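Local atomic coordinates of D-alanyl-D-alanine carboxypeptidase DacB2 (Mycobacterium tuberculosis H37Rv, PDB entry 4RYE), a protein that probably removes the terminal D-alanine from peptidoglycan stem pentapeptides as a serine-type D,D-carboxypeptidase, a penicillin-binding protein of the peptidase S11 family. Residues 60-70 against 108-116; 47-58 against 95-104. One frame throughout, in Å; residues are numbered along the deposited sequence.

From the N terminus the chain first runs through S47 and the helix 50-60, then turns into the strand 66-68, pairs this with strand 88-90, and continues through helix 91-100 into helix 104-113. Interaction 2 closes the first loop, bringing 95-104 back against 47-58; interaction 1 closes the second, setting 108-116 against 60-70. The two loops cross, because the segments alternate along the chain. Their centres lie about 12 Å apart and they touch through leucines: L110 CD1 is 3.8 Å from L98 CD2. Together they tie three helices and a two-stranded sheet into the helical part of the fold, from the putative nucleophile S47 outward to the periphery.

Interaction 1: 60-70 against 108-116; sequences ELDLNSTVVAD and NTLAHMLGG
V67 lays a methyl group over the imidazole of H112: CG2 stands 3.8 Å from the ring centroid and only 6° off its normal, a CH-pi contact. The contact packs strand 66-68, one strand of a two-stranded antiparallel sheet with 88-90, across the last turns of helix 104-113. V67 puts CG1 between its backbone N and carbonyl carbon (chi1 65°), where it reaches T109 CG2 and M113, leaving CG2 to face H112. V67 CB and M113 CG are tightly packed at 3.5 Å. H112 ND1 is hydrogen-bonded to D73; the D70 carboxylate approaches the ring obliquely, with OD2 3.3 Å from H112 CE1.

At the other end, L61 packs beside the helix terminus. Its CG meets L114 CD2 at 3.7 Å, and its CD1 touches L110 and the CB of M113. There the helix finishes in a Schellman motif at G115, and E60 forms a salt bridge with K123, whose amino group also binds the L114 carbonyl. Selenomethionine M113 bends at chi3 (66°), which carries its CE to S65, a residue fixed in the 62-65 type I turn: S65 OG donates to D62 O at 2.7 Å and lies 3.2 Å from M113 CE.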
# COMPACT_ATOMS: atom_id res chain seq x y z
N GLU A 60 -12.91 5.76 10.87
CA GLU A 60 -14.36 5.77 11.06
C GLU A 60 -14.93 4.54 11.77
O GLU A 60 -16.00 4.62 12.38
CB GLU A 60 -15.07 5.94 9.72
CG GLU A 60 -14.56 7.12 8.91
CD GLU A 60 -15.55 7.58 7.85
OE1 GLU A 60 -16.69 7.07 7.80
OE2 GLU A 60 -15.17 8.48 7.06
N LEU A 61 -14.25 3.41 11.66
CA LEU A 61 -14.84 2.15 12.11
C LEU A 61 -14.22 1.65 13.41
O LEU A 61 -13.01 1.73 13.59
CB LEU A 61 -14.68 1.08 11.03
CG LEU A 61 -15.32 1.31 9.66
CD1 LEU A 61 -14.91 0.19 8.69
CD2 LEU A 61 -16.85 1.42 9.74
N ASP A 62 -15.06 1.16 14.32
CA ASP A 62 -14.57 0.43 15.50
C ASP A 62 -14.01 -0.91 15.01
O ASP A 62 -14.61 -1.55 14.15
CB ASP A 62 -15.71 0.21 16.49
CG ASP A 62 -15.24 -0.41 17.80
OD1 ASP A 62 -14.84 -1.60 17.81
OD2 ASP A 62 -15.29 0.29 18.83
N LEU A 63 -12.87 -1.33 15.56
CA LEU A 63 -12.19 -2.54 15.07
C LEU A 63 -12.98 -3.80 15.35
O LEU A 63 -12.81 -4.82 14.67
CB LEU A 63 -10.79 -2.67 15.70
CG LEU A 63 -9.68 -1.72 15.23
CD1 LEU A 63 -8.44 -1.96 16.07
CD2 LEU A 63 -9.37 -1.93 13.75
N ASN A 64 -13.86 -3.73 16.35
CA ASN A 64 -14.68 -4.87 16.72
C ASN A 64 -16.12 -4.76 16.22
O ASN A 64 -16.95 -5.62 16.51
CB ASN A 64 -14.66 -5.08 18.24
CG ASN A 64 -13.29 -5.53 18.73
OD1 ASN A 64 -12.74 -6.52 18.25
ND2 ASN A 64 -12.74 -4.80 19.69
N SER A 65 -16.43 -3.70 15.48
CA SER A 65 -17.77 -3.60 14.90
C SER A 65 -17.87 -4.62 13.77
O SER A 65 -16.86 -4.96 13.13
CB SER A 65 -18.06 -2.17 14.41
OG SER A 65 -17.16 -1.78 13.40
N THR A 66 -19.06 -5.14 13.53
CA THR A 66 -19.23 -6.20 12.56
C THR A 66 -20.13 -5.82 11.40
O THR A 66 -20.84 -4.81 11.46
CB THR A 66 -19.78 -7.48 13.21
OG1 THR A 66 -21.08 -7.22 13.75
CG2 THR A 66 -18.86 -7.96 14.33
N VAL A 67 -20.09 -6.63 10.35
CA VAL A 67 -20.99 -6.46 9.22
C VAL A 67 -21.37 -7.84 8.74
O VAL A 67 -20.59 -8.79 8.88
CB VAL A 67 -20.32 -5.66 8.07
CG1 VAL A 67 -19.15 -6.44 7.48
CG2 VAL A 67 -21.34 -5.30 6.98
N VAL A 68 -22.58 -7.97 8.21
CA VAL A 68 -23.01 -9.19 7.56
C VAL A 68 -22.76 -9.01 6.07
O VAL A 68 -23.39 -8.17 5.43
CB VAL A 68 -24.51 -9.46 7.80
CG1 VAL A 68 -24.99 -10.61 6.92
CG2 VAL A 68 -24.75 -9.76 9.27
N ALA A 69 -21.83 -9.78 5.53
CA ALA A 69 -21.50 -9.65 4.12
C ALA A 69 -22.68 -10.00 3.23
O ALA A 69 -23.41 -10.96 3.49
CB ALA A 69 -20.33 -10.52 3.77
N ASP A 70 -22.89 -9.22 2.18
CA ASP A 70 -23.93 -9.60 1.22
C ASP A 70 -23.31 -10.12 -0.07
O ASP A 70 -22.08 -10.11 -0.23
CB ASP A 70 -24.94 -8.46 0.98
CG ASP A 70 -24.29 -7.17 0.55
OD1 ASP A 70 -23.33 -7.21 -0.25
OD2 ASP A 70 -24.75 -6.10 1.00
N ASN A 108 -14.25 -4.54 -0.62
CA ASN A 108 -15.64 -4.22 -0.90
C ASN A 108 -16.55 -4.35 0.33
O ASN A 108 -17.56 -3.66 0.45
CB ASN A 108 -16.16 -5.03 -2.10
CG ASN A 108 -15.45 -4.66 -3.40
OD1 ASN A 108 -14.97 -3.54 -3.55
ND2 ASN A 108 -15.38 -5.60 -4.33
N THR A 109 -16.17 -5.23 1.25
CA THR A 109 -16.95 -5.44 2.46
C THR A 109 -16.69 -4.31 3.46
O THR A 109 -17.58 -3.89 4.19
CB THR A 109 -16.71 -6.83 3.09
OG1 THR A 109 -16.83 -7.83 2.07
CG2 THR A 109 -17.76 -7.13 4.17
N LEU A 110 -15.46 -3.81 3.48
CA LEU A 110 -15.16 -2.60 4.25
C LEU A 110 -15.93 -1.41 3.68
O LEU A 110 -16.45 -0.59 4.42
CB LEU A 110 -13.66 -2.31 4.24
CG LEU A 110 -12.84 -3.18 5.20
CD1 LEU A 110 -11.34 -3.01 4.94
CD2 LEU A 110 -13.18 -2.86 6.66
N ALA A 111 -16.01 -1.33 2.35
CA ALA A 111 -16.75 -0.24 1.71
C ALA A 111 -18.23 -0.31 2.09
O ALA A 111 -18.88 0.72 2.24
CB ALA A 111 -16.58 -0.29 0.20
N HIS A 112 -18.74 -1.53 2.22
CA HIS A 112 -20.10 -1.77 2.73
C HIS A 112 -20.26 -1.12 4.11
O HIS A 112 -21.21 -0.34 4.32
CB HIS A 112 -20.38 -3.29 2.75
CG HIS A 112 -21.72 -3.68 3.31
ND1 HIS A 112 -22.21 -4.96 3.21
CD2 HIS A 112 -22.65 -2.97 3.99
CE1 HIS A 112 -23.39 -5.03 3.79
NE2 HIS A 112 -23.68 -3.84 4.28
N MSE A 113 -19.36 -1.42 5.04
CA MSE A 113 -19.39 -0.82 6.38
C MSE A 113 -19.28 0.70 6.35
O MSE A 113 -19.79 1.38 7.24
CB MSE A 113 -18.26 -1.37 7.26
CG MSE A 113 -18.33 -2.86 7.48
SE MSE A 113 -16.99 -3.51 8.76
CE MSE A 113 -17.72 -2.61 10.33
N LEU A 114 -18.62 1.24 5.34
CA LEU A 114 -18.38 2.67 5.27
C LEU A 114 -19.49 3.43 4.55
O LEU A 114 -19.41 4.65 4.41
CB LEU A 114 -17.04 2.95 4.60
CG LEU A 114 -15.84 2.51 5.45
CD1 LEU A 114 -14.57 2.43 4.62
CD2 LEU A 114 -15.67 3.48 6.63
N GLY A 115 -20.53 2.73 4.11
CA GLY A 115 -21.66 3.38 3.48
C GLY A 115 -21.84 3.08 2.00
O GLY A 115 -22.69 3.67 1.34
N GLY A 116 -21.04 2.15 1.48
CA GLY A 116 -21.17 1.76 0.09
C GLY A 116 -19.97 2.11 -0.77
O GLY A 116 -19.07 2.84 -0.35

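Interaction 2: 47-58 against 95-104; sequences STIKVLLALVAL and LDGLLLVSGN
K50 lays its aliphatic chain across L98, with CD 3.5 Å from L98 CD1, before its amino group arrives among the polar residues at the end of the contact. The chain is extended as far as CE and bends at the last torsion (chi4 80°), which turns NZ back toward S47. NZ donates to S47 OG at 2.6 Å and to N104 OD1 at 2.8 Å, the latter approaching at a C=O...N angle of 154° and tilted 26° from the amide plane; its bond to S102 OG is weak and long. A further bond goes to the carbonyl of S142. The two serine hydroxyls meet directly, S47 OG to S102 OG at 2.9 Å, and S102 OG is also bound by K208. N104 has a further bond, ND2 donating to the E77 carbonyl.

Away from this polar end the side chains that meet are apolar, as helices 50-58 and 95-100 run nearly antiparallel with axes 10.2 Å apart. A54 and A57 provide low ground for L95, whose CD2 reaches both CB atoms, while L95 CD1 meets L58 CD2 at 3.9 Å. L98 CD2 and L99 CD2 both touch the CB of A54, and L98 also packs on L53.

S47 is inferred to form the acyl-ester, with K50 as probable proton acceptor and S102 as a further active-site residue by similarity. S47 and K50 with S102 and N104 thus gather as in the SxxK and SxN motifs of penicillin-binding proteins and serine beta-lactamases.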
# COMPACT_ATOMS: atom_id res chain seq x y z
N SER A 47 -3.52 -2.10 -6.10
CA SER A 47 -3.83 -2.39 -4.70
C SER A 47 -3.09 -1.53 -3.68
O SER A 47 -3.40 -1.59 -2.49
CB SER A 47 -3.59 -3.88 -4.38
OG SER A 47 -4.68 -4.69 -4.79
N THR A 48 -2.11 -0.73 -4.10
CA THR A 48 -1.51 0.20 -3.15
C THR A 48 -2.56 1.16 -2.59
O THR A 48 -2.44 1.64 -1.46
CB THR A 48 -0.34 1.01 -3.75
OG1 THR A 48 -0.80 1.78 -4.87
CG2 THR A 48 0.80 0.09 -4.15
N ILE A 49 -3.60 1.42 -3.38
CA ILE A 49 -4.68 2.30 -2.94
C ILE A 49 -5.46 1.71 -1.76
O ILE A 49 -6.17 2.43 -1.06
CB ILE A 49 -5.64 2.66 -4.10
CG1 ILE A 49 -6.21 4.08 -3.93
CG2 ILE A 49 -6.78 1.66 -4.20
CD1 ILE A 49 -5.16 5.18 -3.99
N LYS A 50 -5.31 0.41 -1.51
CA LYS A 50 -5.93 -0.19 -0.32
C LYS A 50 -5.41 0.42 0.98
O LYS A 50 -6.08 0.37 2.00
CB LYS A 50 -5.73 -1.72 -0.30
CG LYS A 50 -6.55 -2.48 -1.35
CD LYS A 50 -6.25 -3.98 -1.24
CE LYS A 50 -7.23 -4.84 -2.04
NZ LYS A 50 -6.88 -4.86 -3.48
N VAL A 51 -4.21 0.99 0.95
CA VAL A 51 -3.69 1.69 2.13
C VAL A 51 -4.56 2.91 2.45
O VAL A 51 -4.84 3.21 3.62
CB VAL A 51 -2.22 2.14 1.92
CG1 VAL A 51 -1.72 2.90 3.14
CG2 VAL A 51 -1.32 0.93 1.64
N LEU A 52 -4.97 3.62 1.41
CA LEU A 52 -5.87 4.75 1.58
C LEU A 52 -7.24 4.30 2.11
O LEU A 52 -7.83 4.97 2.95
CB LEU A 52 -6.03 5.48 0.25
CG LEU A 52 -6.79 6.80 0.27
CD1 LEU A 52 -6.13 7.76 1.25
CD2 LEU A 52 -6.84 7.39 -1.14
N LEU A 53 -7.74 3.16 1.64
CA LEU A 53 -8.99 2.62 2.19
C LEU A 53 -8.80 2.28 3.67
O LEU A 53 -9.66 2.57 4.49
CB LEU A 53 -9.42 1.36 1.42
CG LEU A 53 -10.59 0.58 2.03
CD1 LEU A 53 -11.84 1.44 2.08
CD2 LEU A 53 -10.84 -0.69 1.22
N ALA A 54 -7.66 1.68 4.01
CA ALA A 54 -7.37 1.34 5.40
C ALA A 54 -7.38 2.56 6.32
O ALA A 54 -7.90 2.50 7.44
CB ALA A 54 -6.02 0.59 5.52
N LEU A 55 -6.82 3.68 5.86
CA LEU A 55 -6.85 4.93 6.62
C LEU A 55 -8.28 5.39 6.94
O LEU A 55 -8.58 5.80 8.06
CB LEU A 55 -6.16 6.05 5.85
CG LEU A 55 -4.65 6.18 5.97
CD1 LEU A 55 -4.17 7.23 4.97
CD2 LEU A 55 -4.26 6.56 7.39
N VAL A 56 -9.16 5.34 5.94
CA VAL A 56 -10.55 5.73 6.14
C VAL A 56 -11.21 4.79 7.14
O VAL A 56 -11.89 5.23 8.08
CB VAL A 56 -11.33 5.72 4.81
CG1 VAL A 56 -12.83 5.90 5.07
CG2 VAL A 56 -10.81 6.80 3.87
N ALA A 57 -11.00 3.48 6.96
CA ALA A 57 -11.60 2.48 7.85
C ALA A 57 -11.15 2.68 9.29
O ALA A 57 -11.96 2.60 10.22
CB ALA A 57 -11.26 1.07 7.38
N LEU A 58 -9.86 2.95 9.48
CA LEU A 58 -9.33 3.13 10.83
C LEU A 58 -9.83 4.40 11.47
O LEU A 58 -9.99 4.46 12.69
CB LEU A 58 -7.80 3.11 10.80
CG LEU A 58 -7.22 1.71 10.61
CD1 LEU A 58 -5.76 1.80 10.21
CD2 LEU A 58 -7.40 0.89 11.88
N LEU A 95 -9.70 -5.84 7.73
CA LEU A 95 -8.46 -5.09 7.53
C LEU A 95 -7.25 -6.03 7.38
O LEU A 95 -6.34 -5.75 6.59
CB LEU A 95 -8.22 -4.09 8.66
CG LEU A 95 -9.04 -2.80 8.58
CD1 LEU A 95 -8.98 -2.04 9.90
CD2 LEU A 95 -8.52 -1.95 7.45
N ASP A 96 -7.25 -7.13 8.13
CA ASP A 96 -6.22 -8.16 7.96
C ASP A 96 -6.30 -8.76 6.56
O ASP A 96 -5.27 -8.93 5.90
CB ASP A 96 -6.38 -9.29 8.99
CG ASP A 96 -6.00 -8.85 10.40
OD1 ASP A 96 -5.24 -7.87 10.54
OD2 ASP A 96 -6.46 -9.49 11.37
N GLY A 97 -7.51 -9.09 6.13
CA GLY A 97 -7.72 -9.62 4.79
C GLY A 97 -7.28 -8.62 3.74
O GLY A 97 -6.60 -8.98 2.76
N LEU A 98 -7.63 -7.35 3.97
CA LEU A 98 -7.25 -6.27 3.07
C LEU A 98 -5.74 -6.11 2.93
O LEU A 98 -5.21 -5.99 1.81
CB LEU A 98 -7.83 -4.94 3.57
CG LEU A 98 -7.64 -3.74 2.64
CD1 LEU A 98 -8.56 -3.89 1.44
CD2 LEU A 98 -7.91 -2.43 3.37
N LEU A 99 -5.05 -6.09 4.06
CA LEU A 99 -3.64 -5.71 4.08
C LEU A 99 -2.66 -6.87 3.97
O LEU A 99 -1.54 -6.68 3.50
CB LEU A 99 -3.34 -4.87 5.32
CG LEU A 99 -4.09 -3.53 5.38
CD1 LEU A 99 -3.72 -2.81 6.66
CD2 LEU A 99 -3.77 -2.65 4.17
N LEU A 100 -3.05 -8.07 4.41
CA LEU A 100 -2.15 -9.22 4.34
C LEU A 100 -2.23 -9.98 3.01
O LEU A 100 -1.21 -10.44 2.49
CB LEU A 100 -2.39 -10.20 5.50
CG LEU A 100 -1.60 -9.96 6.79
CD1 LEU A 100 -1.85 -8.56 7.33
CD2 LEU A 100 -1.95 -10.99 7.84
N VAL A 101 -3.43 -10.13 2.47
CA VAL A 101 -3.58 -10.89 1.23
C VAL A 101 -4.23 -10.09 0.09
O VAL A 101 -4.60 -10.66 -0.94
CB VAL A 101 -4.35 -12.23 1.44
CG1 VAL A 101 -3.68 -13.07 2.51
CG2 VAL A 101 -5.81 -11.97 1.78
N SER A 102 -4.35 -8.77 0.29
CA SER A 102 -4.88 -7.87 -0.74
C SER A 102 -6.28 -8.30 -1.20
O SER A 102 -6.58 -8.28 -2.40
CB SER A 102 -3.94 -7.81 -1.95
OG SER A 102 -4.11 -6.59 -2.64
N GLY A 103 -7.13 -8.67 -0.25
CA GLY A 103 -8.44 -9.21 -0.59
C GLY A 103 -9.36 -8.14 -1.14
O GLY A 103 -9.67 -7.18 -0.45
N ASN A 104 -9.80 -8.31 -2.39
CA ASN A 104 -10.72 -7.35 -2.98
C ASN A 104 -12.09 -7.49 -2.34
O ASN A 104 -12.82 -6.50 -2.20
CB ASN A 104 -10.81 -7.55 -4.50
CG ASN A 104 -9.52 -7.18 -5.20
OD1 ASN A 104 -8.89 -6.19 -4.86
ND2 ASN A 104 -9.11 -8.00 -6.17